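Local atomic coordinates of occlusion-derived virus envelope protein E66 (Autographa californica nucleopolyhedrovirus, PDB entry 3VSN), a protein that is an essential oral infectivity factor with chondroitin lyase activity, which may digest the chondroitin sulfate barrier of the host midgut's peritrophic matrix. Residues I576-G581 and A586-P591; R58-N63 and Y107-G112; N191-G196 and N224-P229; W362-R367 and A435-L440. All coordinates share one frame; numbering follows the deposited sequence.

Contact 1: I576-G581 and A586-P591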
loop_
_atom_site.group_PDB
_atom_site.type_symbol
_atom_site.label_atom_id
_atom_site.label_comp_id
_atom_site.label_asym_id
_atom_site.label_seq_id
_atom_site.Cartn_x
_atom_site.Cartn_y
_atom_site.Cartn_z
ATOM N N ILE A 576 9.417 28.976 -0.459
ATOM C CA ILE A 576 9.468 28.465 0.918
ATOM C C ILE A 576 10.739 27.669 1.209
ATOM O O ILE A 576 10.943 26.581 0.665
ATOM C CB ILE A 576 8.236 27.586 1.259
ATOM C CG1 ILE A 576 6.920 28.300 0.899
ATOM C CG2 ILE A 576 8.262 27.151 2.725
ATOM C CD1 ILE A 576 6.707 29.636 1.580
ATOM N N TYR A 577 11.564 28.214 2.098
ATOM C CA TYR A 577 12.823 27.594 2.504
ATOM C C TYR A 577 12.667 26.926 3.870
ATOM O O TYR A 577 12.272 27.578 4.842
ATOM C CB TYR A 577 13.933 28.668 2.508
ATOM C CG TYR A 577 15.228 28.341 3.242
ATOM C CD1 TYR A 577 15.792 27.060 3.205
ATOM C CD2 TYR A 577 15.909 29.336 3.941
ATOM C CE1 TYR A 577 16.979 26.778 3.870
ATOM C CE2 TYR A 577 17.101 29.064 4.601
ATOM C CZ TYR A 577 17.628 27.785 4.566
ATOM O OH TYR A 577 18.808 27.517 5.220
ATOM N N VAL A 578 12.963 25.628 3.933
ATOM C CA VAL A 578 12.943 24.890 5.192
ATOM C C VAL A 578 14.362 24.473 5.568
ATOM O O VAL A 578 15.043 23.791 4.803
ATOM C CB VAL A 578 12.025 23.642 5.137
ATOM C CG1 VAL A 578 11.985 22.939 6.491
ATOM C CG2 VAL A 578 10.619 24.028 4.705
ATOM N N ASN A 579 14.808 24.915 6.738
ATOM C CA ASN A 579 16.069 24.450 7.297
ATOM C C ASN A 579 15.763 23.584 8.512
ATOM O O ASN A 579 15.364 24.094 9.560
ATOM C CB ASN A 579 16.981 25.634 7.660
ATOM C CG ASN A 579 18.375 25.197 8.098
ATOM O OD1 ASN A 579 18.652 24.004 8.253
ATOM N ND2 ASN A 579 19.262 26.170 8.306
ATOM N N VAL A 580 15.935 22.272 8.360
ATOM C CA VAL A 580 15.653 21.323 9.441
ATOM C C VAL A 580 16.596 21.549 10.623
ATOM O O VAL A 580 16.229 21.307 11.773
ATOM C CB VAL A 580 15.739 19.854 8.958
ATOM C CG1 VAL A 580 15.421 18.897 10.093
ATOM C CG2 VAL A 580 14.786 19.616 7.795
ATOM N N GLY A 581 17.804 22.023 10.324
ATOM C CA GLY A 581 18.796 22.329 11.348
ATOM C C GLY A 581 19.720 21.164 11.644
ATOM O O GLY A 581 20.544 21.242 12.552
ATOM N N ALA A 586 15.513 22.284 2.435
ATOM C CA ALA A 586 14.595 22.072 1.325
ATOM C C ALA A 586 14.067 23.398 0.815
ATOM O O ALA A 586 13.994 24.377 1.562
ATOM C CB ALA A 586 13.448 21.155 1.737
ATOM N N LEU A 587 13.704 23.426 -0.463
ATOM C CA LEU A 587 13.100 24.605 -1.049
ATOM C C LEU A 587 11.886 24.209 -1.858
ATOM O O LEU A 587 11.962 23.334 -2.722
ATOM C CB LEU A 587 14.093 25.355 -1.942
ATOM C CG LEU A 587 13.559 26.678 -2.503
ATOM C CD1 LEU A 587 13.443 27.729 -1.403
ATOM C CD2 LEU A 587 14.452 27.178 -3.623
ATOM N N PHE A 588 10.769 24.854 -1.553
ATOM C CA PHE A 588 9.566 24.724 -2.346
ATOM C C PHE A 588 9.410 26.050 -3.071
ATOM O O PHE A 588 9.269 27.093 -2.435
ATOM C CB PHE A 588 8.350 24.454 -1.449
ATOM C CG PHE A 588 8.477 23.214 -0.599
ATOM C CD1 PHE A 588 8.044 21.979 -1.077
ATOM C CD2 PHE A 588 9.021 23.281 0.685
ATOM C CE1 PHE A 588 8.154 20.832 -0.298
ATOM C CE2 PHE A 588 9.137 22.134 1.468
ATOM C CZ PHE A 588 8.704 20.912 0.974
ATOM N N ASN A 589 9.476 26.023 -4.393
ATOM C CA ASN A 589 9.276 27.239 -5.183
ATOM C C ASN A 589 8.531 26.874 -6.450
ATOM O O ASN A 589 9.115 26.793 -7.530
ATOM C CB ASN A 589 10.603 27.939 -5.505
ATOM C CG ASN A 589 10.403 29.323 -6.110
ATOM O OD1 ASN A 589 9.409 30.001 -5.830
ATOM N ND2 ASN A 589 11.346 29.750 -6.943
ATOM N N TYR A 590 7.233 26.635 -6.293
ATOM C CA TYR A 590 6.413 26.102 -7.373
ATOM C C TYR A 590 6.743 26.738 -8.730
ATOM O O TYR A 590 6.726 27.965 -8.847
ATOM C CB TYR A 590 4.918 26.246 -7.060
ATOM C CG TYR A 590 4.122 25.384 -7.991
ATOM C CD1 TYR A 590 3.689 25.874 -9.220
ATOM C CD2 TYR A 590 3.879 24.051 -7.685
ATOM C CE1 TYR A 590 2.998 25.067 -10.106
ATOM C CE2 TYR A 590 3.189 23.236 -8.559
ATOM C CZ TYR A 590 2.750 23.750 -9.765
ATOM O OH TYR A 590 2.068 22.941 -10.631
ATOM N N PRO A 591 7.004 25.913 -9.767
ATOM C CA PRO A 591 6.832 24.455 -9.863
ATOM C C PRO A 591 7.994 23.587 -9.362
ATOM O O PRO A 591 7.894 22.353 -9.388
ATOM C CB PRO A 591 6.643 24.242 -11.368
ATOM C CG PRO A 591 7.494 25.300 -11.984
ATOM C CD PRO A 591 7.408 26.494 -11.066
#
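Ile576 faces Phe588, Tyr577 faces Leu587 and Val578 faces Ala586 across two antiparallel strands of a beta hairpin. Backbone hydrogen bonds carry the pairing. Ile576 and Phe588 form one hydrogen-bonded pair: Ile576 N gives to Phe588 O at 2.7 Å, and Phe588 N returns a bond to Ile576 O. Val578 and Ala586 form the second such pair. Here Val578 N gives to Ala586 O at 2.9 Å, and Ala586 N to Val578 O. All four bonds are nearly straight at the hydrogen.

Between them lies the non-hydrogen-bonded pair Tyr577 and Leu587. CA-H...O contacts bring Leu587 CA to 3.4 Å from Ile576 O and Tyr577 CA to 3.6 Å from Ala586 O. The Tyr577 ring presents its edge to the same Ala586 O, which lies in the ring plane 3.6 Å from CD1. CG of Tyr577 is anti to the backbone N (chi1 164°), which turns the ring along the hairpin toward Ala586.

Apolar contacts divide between the two faces of the sheet. On one, CD1 of Leu587 lies 4.1 Å from CB of Tyr577. On the other, Val578 CG2 meets the Phe588 ring at its edge, 4.0 Å from CE2, and the CB atoms of Ile576 and Phe588 pack side by side. This second face lies against strands 440-449 and 452-461, where Val578 touches Leu447 and Phe588 touches Cys445.

The backbone polar groups of the two hydrogen-bonded pairs satisfy one another. The hairpin can therefore turn Ile576, Val578, Ala586 and Phe588 into the apolar interior of the beta-sandwich.

Contact 2: R58-N63 and Y107-G112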
loop_
_atom_site.group_PDB
_atom_site.type_symbol
_atom_site.label_atom_id
_atom_site.label_comp_id
_atom_site.label_asym_id
_atom_site.label_seq_id
_atom_site.Cartn_x
_atom_site.Cartn_y
_atom_site.Cartn_z
ATOM N N ARG A 58 -9.649 -25.436 15.598
ATOM C CA ARG A 58 -11.019 -25.921 15.464
ATOM C C ARG A 58 -11.074 -27.445 15.609
ATOM O O ARG A 58 -10.201 -28.156 15.097
ATOM C CB ARG A 58 -11.608 -25.483 14.119
ATOM C CG ARG A 58 -13.127 -25.415 14.092
ATOM C CD ARG A 58 -13.656 -25.110 12.701
ATOM N NE ARG A 58 -13.754 -23.680 12.417
ATOM C CZ ARG A 58 -14.867 -22.960 12.539
ATOM N NH1 ARG A 58 -15.994 -23.527 12.954
ATOM N NH2 ARG A 58 -14.854 -21.667 12.250
ATOM N N ASN A 59 -12.091 -27.931 16.319
ATOM C CA ASN A 59 -12.282 -29.364 16.557
ATOM C C ASN A 59 -12.680 -30.147 15.311
ATOM O O ASN A 59 -13.357 -29.619 14.429
ATOM C CB ASN A 59 -13.321 -29.594 17.660
ATOM C CG ASN A 59 -12.750 -29.401 19.050
ATOM O OD1 ASN A 59 -11.687 -29.930 19.381
ATOM N ND2 ASN A 59 -13.463 -28.651 19.880
ATOM N N TRP A 60 -12.266 -31.411 15.263
ATOM C CA TRP A 60 -12.520 -32.286 14.118
ATOM C C TRP A 60 -13.835 -33.002 14.221
ATOM O O TRP A 60 -14.266 -33.383 15.310
ATOM C CB TRP A 60 -11.385 -33.290 13.954
ATOM C CG TRP A 60 -10.041 -32.635 13.742
ATOM C CD1 TRP A 60 -9.154 -32.184 14.715
ATOM C CD2 TRP A 60 -9.390 -32.325 12.461
ATOM N NE1 TRP A 60 -8.032 -31.640 14.142
ATOM C CE2 TRP A 60 -8.109 -31.691 12.797
ATOM C CE3 TRP A 60 -9.723 -32.507 11.123
ATOM C CZ2 TRP A 60 -7.221 -31.265 11.820
ATOM C CZ3 TRP A 60 -8.817 -32.073 10.146
ATOM C CH2 TRP A 60 -7.597 -31.468 10.488
ATOM N N ASN A 61 -14.466 -33.206 13.070
ATOM C CA ASN A 61 -15.794 -33.795 12.974
ATOM C C ASN A 61 -15.843 -34.728 11.758
ATOM O O ASN A 61 -15.525 -34.308 10.645
ATOM C CB ASN A 61 -16.826 -32.662 12.860
ATOM C CG ASN A 61 -18.249 -33.160 12.720
ATOM O OD1 ASN A 61 -18.609 -33.778 11.722
ATOM N ND2 ASN A 61 -19.079 -32.855 13.708
ATOM N N ASP A 62 -16.230 -35.988 11.968
ATOM C CA ASP A 62 -16.220 -36.991 10.887
ATOM C C ASP A 62 -17.230 -36.747 9.762
ATOM O O ASP A 62 -17.146 -37.377 8.705
ATOM C CB ASP A 62 -16.377 -38.420 11.436
ATOM C CG ASP A 62 -15.081 -39.232 11.364
ATOM O OD1 ASP A 62 -14.056 -38.713 10.870
ATOM O OD2 ASP A 62 -15.092 -40.406 11.793
ATOM N N ASN A 63 -18.173 -35.836 9.988
ATOM C CA ASN A 63 -19.181 -35.505 8.983
ATOM C C ASN A 63 -18.839 -34.250 8.179
ATOM O O ASN A 63 -18.898 -34.258 6.946
ATOM C CB ASN A 63 -20.563 -35.354 9.633
ATOM C CG ASN A 63 -21.076 -36.651 10.234
ATOM O OD1 ASN A 63 -21.397 -36.711 11.420
ATOM N ND2 ASN A 63 -21.154 -37.697 9.418
ATOM N N TYR A 107 -3.318 -38.111 10.495
ATOM C CA TYR A 107 -4.538 -38.864 10.235
ATOM C C TYR A 107 -5.716 -37.935 9.959
ATOM O O TYR A 107 -6.480 -38.168 9.024
ATOM C CB TYR A 107 -4.878 -39.806 11.400
ATOM C CG TYR A 107 -6.265 -40.399 11.285
ATOM C CD1 TYR A 107 -6.498 -41.528 10.497
ATOM C CD2 TYR A 107 -7.353 -39.811 11.936
ATOM C CE1 TYR A 107 -7.771 -42.064 10.373
ATOM C CE2 TYR A 107 -8.630 -40.338 11.816
ATOM C CZ TYR A 107 -8.831 -41.463 11.035
ATOM O OH TYR A 107 -10.096 -41.990 10.914
ATOM N N ASN A 108 -5.867 -36.897 10.778
ATOM C CA ASN A 108 -6.962 -35.948 10.600
ATOM C C ASN A 108 -6.907 -35.240 9.246
ATOM O O ASN A 108 -7.942 -35.005 8.622
ATOM C CB ASN A 108 -7.016 -34.943 11.755
ATOM C CG ASN A 108 -7.760 -35.487 12.962
ATOM O OD1 ASN A 108 -8.735 -36.227 12.823
ATOM N ND2 ASN A 108 -7.304 -35.118 14.157
ATOM N N LEU A 109 -5.693 -34.932 8.791
ATOM C CA LEU A 109 -5.496 -34.294 7.491
ATOM C C LEU A 109 -5.890 -35.206 6.325
ATOM O O LEU A 109 -6.672 -34.801 5.463
ATOM C CB LEU A 109 -4.057 -33.780 7.340
ATOM C CG LEU A 109 -3.659 -32.572 8.203
ATOM C CD1 LEU A 109 -2.174 -32.270 8.060
ATOM C CD2 LEU A 109 -4.494 -31.336 7.875
ATOM N N ILE A 110 -5.369 -36.434 6.303
ATOM C CA ILE A 110 -5.734 -37.378 5.239
ATOM C C ILE A 110 -7.231 -37.734 5.286
ATOM O O ILE A 110 -7.878 -37.838 4.239
ATOM C CB ILE A 110 -4.813 -38.629 5.192
ATOM C CG1 ILE A 110 -5.019 -39.417 3.890
ATOM C CG2 ILE A 110 -5.017 -39.530 6.403
ATOM C CD1 ILE A 110 -4.571 -38.688 2.639
ATOM N N ASN A 111 -7.773 -37.879 6.497
ATOM C CA ASN A 111 -9.204 -38.123 6.691
ATOM C C ASN A 111 -10.048 -36.969 6.146
ATOM O O ASN A 111 -11.071 -37.194 5.497
ATOM C CB ASN A 111 -9.519 -38.365 8.173
ATOM C CG ASN A 111 -10.973 -38.739 8.415
ATOM O OD1 ASN A 111 -11.523 -39.622 7.751
ATOM N ND2 ASN A 111 -11.602 -38.072 9.381
ATOM N N GLY A 112 -9.603 -35.740 6.408
ATOM C CA GLY A 112 -10.250 -34.543 5.873
ATOM C C GLY A 112 -10.284 -34.526 4.357
ATOM O O GLY A 112 -11.298 -34.157 3.758
#
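The side chain of Asn108 lies flat over one face of the Trp60 indole. Its CB sits 3.4 Å from the centroid of the six-membered ring, only 4° off the ring normal, in a CH-pi contact. The amide follows the indole surface, with the two planes 11° apart. ND2 reaches over the five-membered ring, 3.5 Å from CD1. CG of Asn108 is anti to the carbonyl carbon, which directs it over the indole. The helix backbone also approaches: Asn108 O is 3.4 Å from Trp60 CZ3. At the ring edge, Leu109 CD2 touches CH2 at 4.1 Å.

Trp60 belongs to the short two-stranded antiparallel sheet of strands 60-61 and 65-66, which here packs on helix 103-119 of the alpha-helical domain. Its ring also meets those of Phe66 and Tyr88, the latter on helix 75-93.

The other part of the contact is looser and lies toward solvent. The exposed Asp62 reaches the helix through a single hydrogen bond, from Asn111 ND2 to Asp62 OD1 at 2.9 Å. The oxygen lies close to the amide plane of Asn111, but the carboxylate is turned 63° from that plane, and the two side chains cross at about a right angle.

Contact 3: N191-G196 and N224-P229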
loop_
_atom_site.group_PDB
_atom_site.type_symbol
_atom_site.label_atom_id
_atom_site.label_comp_id
_atom_site.label_asym_id
_atom_site.label_seq_id
_atom_site.Cartn_x
_atom_site.Cartn_y
_atom_site.Cartn_z
ATOM N N ASN A 191 -7.029 -15.262 -10.447
ATOM C CA ASN A 191 -7.511 -16.641 -10.390
ATOM C C ASN A 191 -6.506 -17.622 -10.992
ATOM O O ASN A 191 -6.181 -18.635 -10.378
ATOM C CB ASN A 191 -8.864 -16.779 -11.098
ATOM C CG ASN A 191 -9.985 -16.021 -10.400
ATOM O OD1 ASN A 191 -9.953 -15.792 -9.189
ATOM N ND2 ASN A 191 -10.992 -15.632 -11.169
ATOM N N SER A 192 -6.004 -17.303 -12.184
ATOM C CA SER A 192 -5.067 -18.181 -12.889
ATOM C C SER A 192 -3.728 -18.306 -12.161
ATOM O O SER A 192 -3.109 -19.369 -12.175
ATOM C CB SER A 192 -4.872 -17.735 -14.346
ATOM O OG SER A 192 -3.973 -16.643 -14.459
ATOM N N MET A 193 -3.292 -17.229 -11.512
ATOM C CA MET A 193 -2.049 -17.263 -10.739
ATOM C C MET A 193 -2.125 -18.247 -9.568
ATOM O O MET A 193 -1.152 -18.939 -9.275
ATOM C CB MET A 193 -1.654 -15.860 -10.266
ATOM C CG MET A 193 -1.229 -14.945 -11.407
ATOM S SD MET A 193 -0.494 -13.392 -10.859
ATOM C CE MET A 193 -1.953 -12.393 -10.609
ATOM N N ARG A 194 -3.287 -18.307 -8.920
ATOM C CA ARG A 194 -3.547 -19.275 -7.854
ATOM C C ARG A 194 -3.556 -20.702 -8.401
ATOM O O ARG A 194 -2.864 -21.574 -7.878
ATOM C CB ARG A 194 -4.886 -18.982 -7.160
ATOM C CG ARG A 194 -4.972 -17.633 -6.454
ATOM C CD ARG A 194 -4.112 -17.564 -5.195
ATOM N NE ARG A 194 -4.625 -18.398 -4.105
ATOM C CZ ARG A 194 -5.608 -18.045 -3.280
ATOM N NH1 ARG A 194 -6.206 -16.868 -3.412
ATOM N NH2 ARG A 194 -5.997 -18.872 -2.319
ATOM N N MET A 195 -4.324 -20.913 -9.470
ATOM C CA MET A 195 -4.538 -22.237 -10.074
ATOM C C MET A 195 -3.271 -22.915 -10.589
ATOM O O MET A 195 -3.120 -24.130 -10.468
ATOM C CB MET A 195 -5.539 -22.129 -11.223
ATOM C CG MET A 195 -6.944 -21.748 -10.799
ATOM S SD MET A 195 -7.871 -21.007 -12.155
ATOM C CE MET A 195 -8.169 -22.416 -13.221
ATOM N N GLY A 196 -2.371 -22.132 -11.176
ATOM C CA GLY A 196 -1.168 -22.685 -11.794
ATOM C C GLY A 196 -0.236 -23.414 -10.844
ATOM O O GLY A 196 0.476 -24.328 -11.257
ATOM N N ASN A 224 2.703 -15.166 -19.137
ATOM C CA ASN A 224 2.402 -13.831 -19.632
ATOM C C ASN A 224 1.799 -12.962 -18.529
ATOM O O ASN A 224 2.214 -11.817 -18.331
ATOM C CB ASN A 224 1.450 -13.902 -20.827
ATOM C CG ASN A 224 1.643 -12.751 -21.792
ATOM O OD1 ASN A 224 0.829 -11.829 -21.849
ATOM N ND2 ASN A 224 2.731 -12.793 -22.553
ATOM N N THR A 225 0.833 -13.527 -17.805
ATOM C CA THR A 225 0.149 -12.829 -16.718
ATOM C C THR A 225 1.117 -12.377 -15.612
ATOM O O THR A 225 0.976 -11.274 -15.074
ATOM C CB THR A 225 -1.000 -13.694 -16.146
ATOM O OG1 THR A 225 -1.972 -13.930 -17.174
ATOM C CG2 THR A 225 -1.694 -13.008 -14.960
ATOM N N ILE A 226 2.107 -13.214 -15.297
ATOM C CA ILE A 226 3.041 -12.936 -14.193
ATOM C C ILE A 226 4.315 -12.183 -14.596
ATOM O O ILE A 226 5.182 -11.933 -13.749
ATOM C CB ILE A 226 3.448 -14.222 -13.422
ATOM C CG1 ILE A 226 4.221 -15.187 -14.334
ATOM C CG2 ILE A 226 2.228 -14.881 -12.785
ATOM C CD1 ILE A 226 4.909 -16.327 -13.611
ATOM N N ALA A 227 4.443 -11.834 -15.875
ATOM C CA ALA A 227 5.656 -11.168 -16.356
ATOM C C ALA A 227 5.852 -9.809 -15.677
ATOM O O ALA A 227 6.967 -9.453 -15.300
ATOM C CB ALA A 227 5.631 -11.022 -17.868
ATOM N N PHE A 228 4.746 -9.088 -15.496
ATOM C CA PHE A 228 4.738 -7.726 -14.946
ATOM C C PHE A 228 5.765 -6.800 -15.605
ATOM O O PHE A 228 6.622 -6.232 -14.923
ATOM C CB PHE A 228 4.867 -7.741 -13.414
ATOM C CG PHE A 228 3.650 -8.286 -12.719
ATOM C CD1 PHE A 228 2.477 -7.539 -12.658
ATOM C CD2 PHE A 228 3.668 -9.551 -12.141
ATOM C CE1 PHE A 228 1.347 -8.041 -12.029
ATOM C CE2 PHE A 228 2.541 -10.057 -11.511
ATOM C CZ PHE A 228 1.380 -9.301 -11.453
ATOM N N PRO A 229 5.677 -6.641 -16.942
ATOM C CA PRO A 229 6.560 -5.675 -17.592
ATOM C C PRO A 229 6.153 -4.268 -17.165
ATOM O O PRO A 229 5.005 -4.059 -16.771
ATOM C CB PRO A 229 6.255 -5.877 -19.080
ATOM C CG PRO A 229 4.836 -6.349 -19.108
ATOM C CD PRO A 229 4.693 -7.212 -17.884
HETATM O O HOH W 1 -3.148 -16.231 -17.032
#
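Helix 189-205 passes the end of helix 217-225 with Met193 and Ile226 nearest, their CA atoms 7.5 Å apart, and the chain beyond turns away at Phe228, which has positive phi (48°). Met193 has the most surface buried by the contact. Its CG and SD lie alongside CG2 of Ile226, each 3.7 Å away, as the two side chains slide past each other in opposite directions. With chi1 at 64°, CG2 of Ile226 lies anti to the carbonyl carbon, and this branch meets the methionine.

Thr225 adds its methyl. CG2 approaches CG of Met193 obliquely, at 4.1 Å. Its OG1 bonds to Glu221 O in its own helix and also to a water. Ser192 OG likewise bonds to Ala189 O. The water links these two hydroxyls: it gives a hydrogen bond to Ser192 OG at 2.7 Å and is hydrogen-bonded to Thr225 OG1 at 2.6 Å. No direct hydrogen bond joins the segments.

The contact lies next to the catalytic centre. Asn191, a proton acceptor, stands on the same helix as Met193, and Met193 and Thr225 both touch Tyr254, the proton donor. For Met193 and Tyr254, the nearest side-chain atoms are about 3 Å apart.

The junction is therefore mainly apolar, with a water bridge at one side. Met193 and Thr225 supply apolar packing around the proton donor Tyr254, while the water serves the two hydroxyls at the side.

Contact 4: W362-R367 and A435-L440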
loop_
_atom_site.group_PDB
_atom_site.type_symbol
_atom_site.label_atom_id
_atom_site.label_comp_id
_atom_site.label_asym_id
_atom_site.label_seq_id
_atom_site.Cartn_x
_atom_site.Cartn_y
_atom_site.Cartn_z
ATOM N N TRP A 362 -7.344 9.749 0.971
ATOM C CA TRP A 362 -6.506 9.417 -0.188
ATOM C C TRP A 362 -5.738 10.583 -0.748
ATOM O O TRP A 362 -4.709 10.398 -1.404
ATOM C CB TRP A 362 -7.359 8.824 -1.301
ATOM C CG TRP A 362 -7.794 7.392 -1.087
ATOM C CD1 TRP A 362 -7.932 6.701 0.117
ATOM C CD2 TRP A 362 -8.199 6.436 -2.123
ATOM N NE1 TRP A 362 -8.366 5.413 -0.104
ATOM C CE2 TRP A 362 -8.549 5.193 -1.425
ATOM C CE3 TRP A 362 -8.293 6.482 -3.510
ATOM C CZ2 TRP A 362 -8.978 4.062 -2.107
ATOM C CZ3 TRP A 362 -8.730 5.337 -4.189
ATOM C CH2 TRP A 362 -9.066 4.158 -3.502
ATOM N N THR A 363 -6.233 11.794 -0.515
ATOM C CA THR A 363 -5.665 12.983 -1.146
ATOM C C THR A 363 -4.900 13.893 -0.192
ATOM O O THR A 363 -4.080 14.702 -0.630
ATOM C CB THR A 363 -6.755 13.826 -1.838
ATOM O OG1 THR A 363 -7.757 14.204 -0.884
ATOM C CG2 THR A 363 -7.398 13.040 -2.978
ATOM N N MET A 364 -5.161 13.770 1.105
ATOM C CA MET A 364 -4.638 14.745 2.059
ATOM C C MET A 364 -3.963 14.166 3.302
ATOM O O MET A 364 -3.585 14.920 4.199
ATOM C CB MET A 364 -5.742 15.735 2.454
ATOM C CG MET A 364 -6.129 16.694 1.342
ATOM S SD MET A 364 -7.469 17.805 1.810
ATOM C CE MET A 364 -8.893 16.747 1.569
ATOM N N ALA A 365 -3.804 12.842 3.366
ATOM C CA ALA A 365 -3.063 12.237 4.479
ATOM C C ALA A 365 -1.620 12.733 4.461
ATOM O O ALA A 365 -0.908 12.556 3.470
ATOM C CB ALA A 365 -3.106 10.716 4.415
ATOM N N ARG A 366 -1.216 13.379 5.550
ATOM C CA ARG A 366 0.148 13.873 5.733
ATOM C C ARG A 366 0.581 13.475 7.134
ATOM O O ARG A 366 0.495 14.264 8.077
ATOM C CB ARG A 366 0.211 15.398 5.557
ATOM C CG ARG A 366 -0.341 15.921 4.236
ATOM C CD ARG A 366 0.544 15.534 3.062
ATOM N NE ARG A 366 0.140 16.211 1.831
ATOM C CZ ARG A 366 -0.716 15.713 0.942
ATOM N NH1 ARG A 366 -1.278 14.522 1.136
ATOM N NH2 ARG A 366 -1.016 16.411 -0.144
ATOM N N ARG A 367 1.030 12.231 7.260
ATOM C CA ARG A 367 1.191 11.594 8.563
ATOM C C ARG A 367 2.432 10.704 8.595
ATOM O O ARG A 367 2.814 10.100 7.584
ATOM C CB ARG A 367 -0.078 10.783 8.896
ATOM C CG ARG A 367 0.004 9.881 10.121
ATOM C CD ARG A 367 -0.003 10.638 11.445
ATOM N NE ARG A 367 0.255 9.716 12.551
ATOM C CZ ARG A 367 -0.676 9.005 13.184
ATOM N NH1 ARG A 367 -1.958 9.116 12.846
ATOM N NH2 ARG A 367 -0.327 8.180 14.166
ATOM N N ALA A 435 -12.786 18.833 -8.418
ATOM C CA ALA A 435 -14.151 19.278 -8.723
ATOM C C ALA A 435 -15.195 18.666 -7.783
ATOM O O ALA A 435 -16.105 19.359 -7.329
ATOM C CB ALA A 435 -14.504 18.987 -10.178
ATOM N N GLU A 436 -15.038 17.379 -7.475
ATOM C CA GLU A 436 -16.026 16.636 -6.685
ATOM C C GLU A 436 -15.950 16.902 -5.178
ATOM O O GLU A 436 -16.825 16.474 -4.425
ATOM C CB GLU A 436 -15.922 15.130 -6.967
ATOM C CG GLU A 436 -16.203 14.724 -8.410
ATOM C CD GLU A 436 -15.019 14.922 -9.348
ATOM O OE1 GLU A 436 -13.898 15.224 -8.881
ATOM O OE2 GLU A 436 -15.209 14.775 -10.570
ATOM N N MET A 437 -14.904 17.596 -4.737
ATOM C CA MET A 437 -14.805 18.011 -3.338
ATOM C C MET A 437 -15.003 19.517 -3.212
ATOM O O MET A 437 -14.222 20.206 -2.547
ATOM C CB MET A 437 -13.479 17.557 -2.710
ATOM C CG MET A 437 -13.391 16.047 -2.512
ATOM S SD MET A 437 -12.062 15.483 -1.425
ATOM C CE MET A 437 -10.623 15.850 -2.423
ATOM N N ASN A 438 -16.059 20.018 -3.859
ATOM C CA ASN A 438 -16.439 21.429 -3.777
ATOM C C ASN A 438 -15.367 22.368 -4.358
ATOM O O ASN A 438 -15.155 23.479 -3.856
ATOM C CB ASN A 438 -16.770 21.778 -2.316
ATOM C CG ASN A 438 -17.381 23.151 -2.157
ATOM O OD1 ASN A 438 -18.155 23.598 -2.999
ATOM N ND2 ASN A 438 -17.036 23.829 -1.065
ATOM N N ASN A 439 -14.700 21.914 -5.421
ATOM C CA ASN A 439 -13.588 22.649 -6.048
ATOM C C ASN A 439 -12.427 22.960 -5.098
ATOM O O ASN A 439 -11.721 23.960 -5.277
ATOM C CB ASN A 439 -14.074 23.929 -6.756
ATOM C CG ASN A 439 -14.560 23.676 -8.177
ATOM O OD1 ASN A 439 -15.354 24.449 -8.715
ATOM N ND2 ASN A 439 -14.075 22.607 -8.795
ATOM N N LEU A 440 -12.238 22.107 -4.090
ATOM C CA LEU A 440 -11.079 22.209 -3.203
ATOM C C LEU A 440 -9.797 22.246 -4.015
ATOM O O LEU A 440 -9.582 21.410 -4.899
ATOM C CB LEU A 440 -11.026 21.041 -2.209
ATOM C CG LEU A 440 -9.783 20.947 -1.309
ATOM C CD1 LEU A 440 -9.779 22.029 -0.233
ATOM C CD2 LEU A 440 -9.692 19.563 -0.689
#
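Met364, Met437 and Leu440 bury the most surface here, and they meet through the ends of their side chains. Met364 and Leu440 reach toward each other tip to tip. CE of Met364 is 3.7 Å from Leu440 CD2, and SD is nearly as close to the same methyl. The Met364 chain is extended to its sulfur and then bends (chi3 -81°). CG of Leu440 is anti to its backbone N (chi1 174°), which carries CD2 to the Met364 end.

Met437 comes in beside this pair. Its CE lies 3.6 Å from Thr363 OG1, again tip to tip, and 4.4 Å from CE of Met364. The hydroxyl is hydrogen-bonded to Ala359 O in its own helix, and CE makes a van der Waals contact with it. No hydrogen bond crosses the contact. The backbones stay well apart: the nearest CA atoms, of Thr363 and Met437, are 10.7 Å from each other.

Met437 and Leu440 are the first and last residues of a type I' beta turn, closed by Leu440 N to Met437 O. That turn joins the antiparallel strands 426-434 and 440-449. Thr363 and Met364 of helix 359-364 pack on it; Phe434 touches both Thr363 and Leu440, and Phe442 and Tyr457 of the sheet touch Met364.

Contacts 1, 3 and 4 are buried, whereas contact 2 lies at the surface. Contacts 2 and 3 belong to the alpha-helical domain, with centres about 33 Å apart. Contacts 1 and 4 belong to the beta-rich part, about 23 Å apart between centres. Strand 440-449 links these last two: its first residue, Leu440, takes part in contact 4, and its later residues lie against the hairpin of contact 1. Their chemistry differs. Contact 1 is bound by backbone hydrogen bonds, contact 4 by van der Waals packing of side-chain ends, without hydrogen bonds across it. Contact 3 adds a water bridge to apolar packing, while contact 2 pairs a stacked amide with one side-chain hydrogen bond. Contact 3 alone contains a catalytic residue.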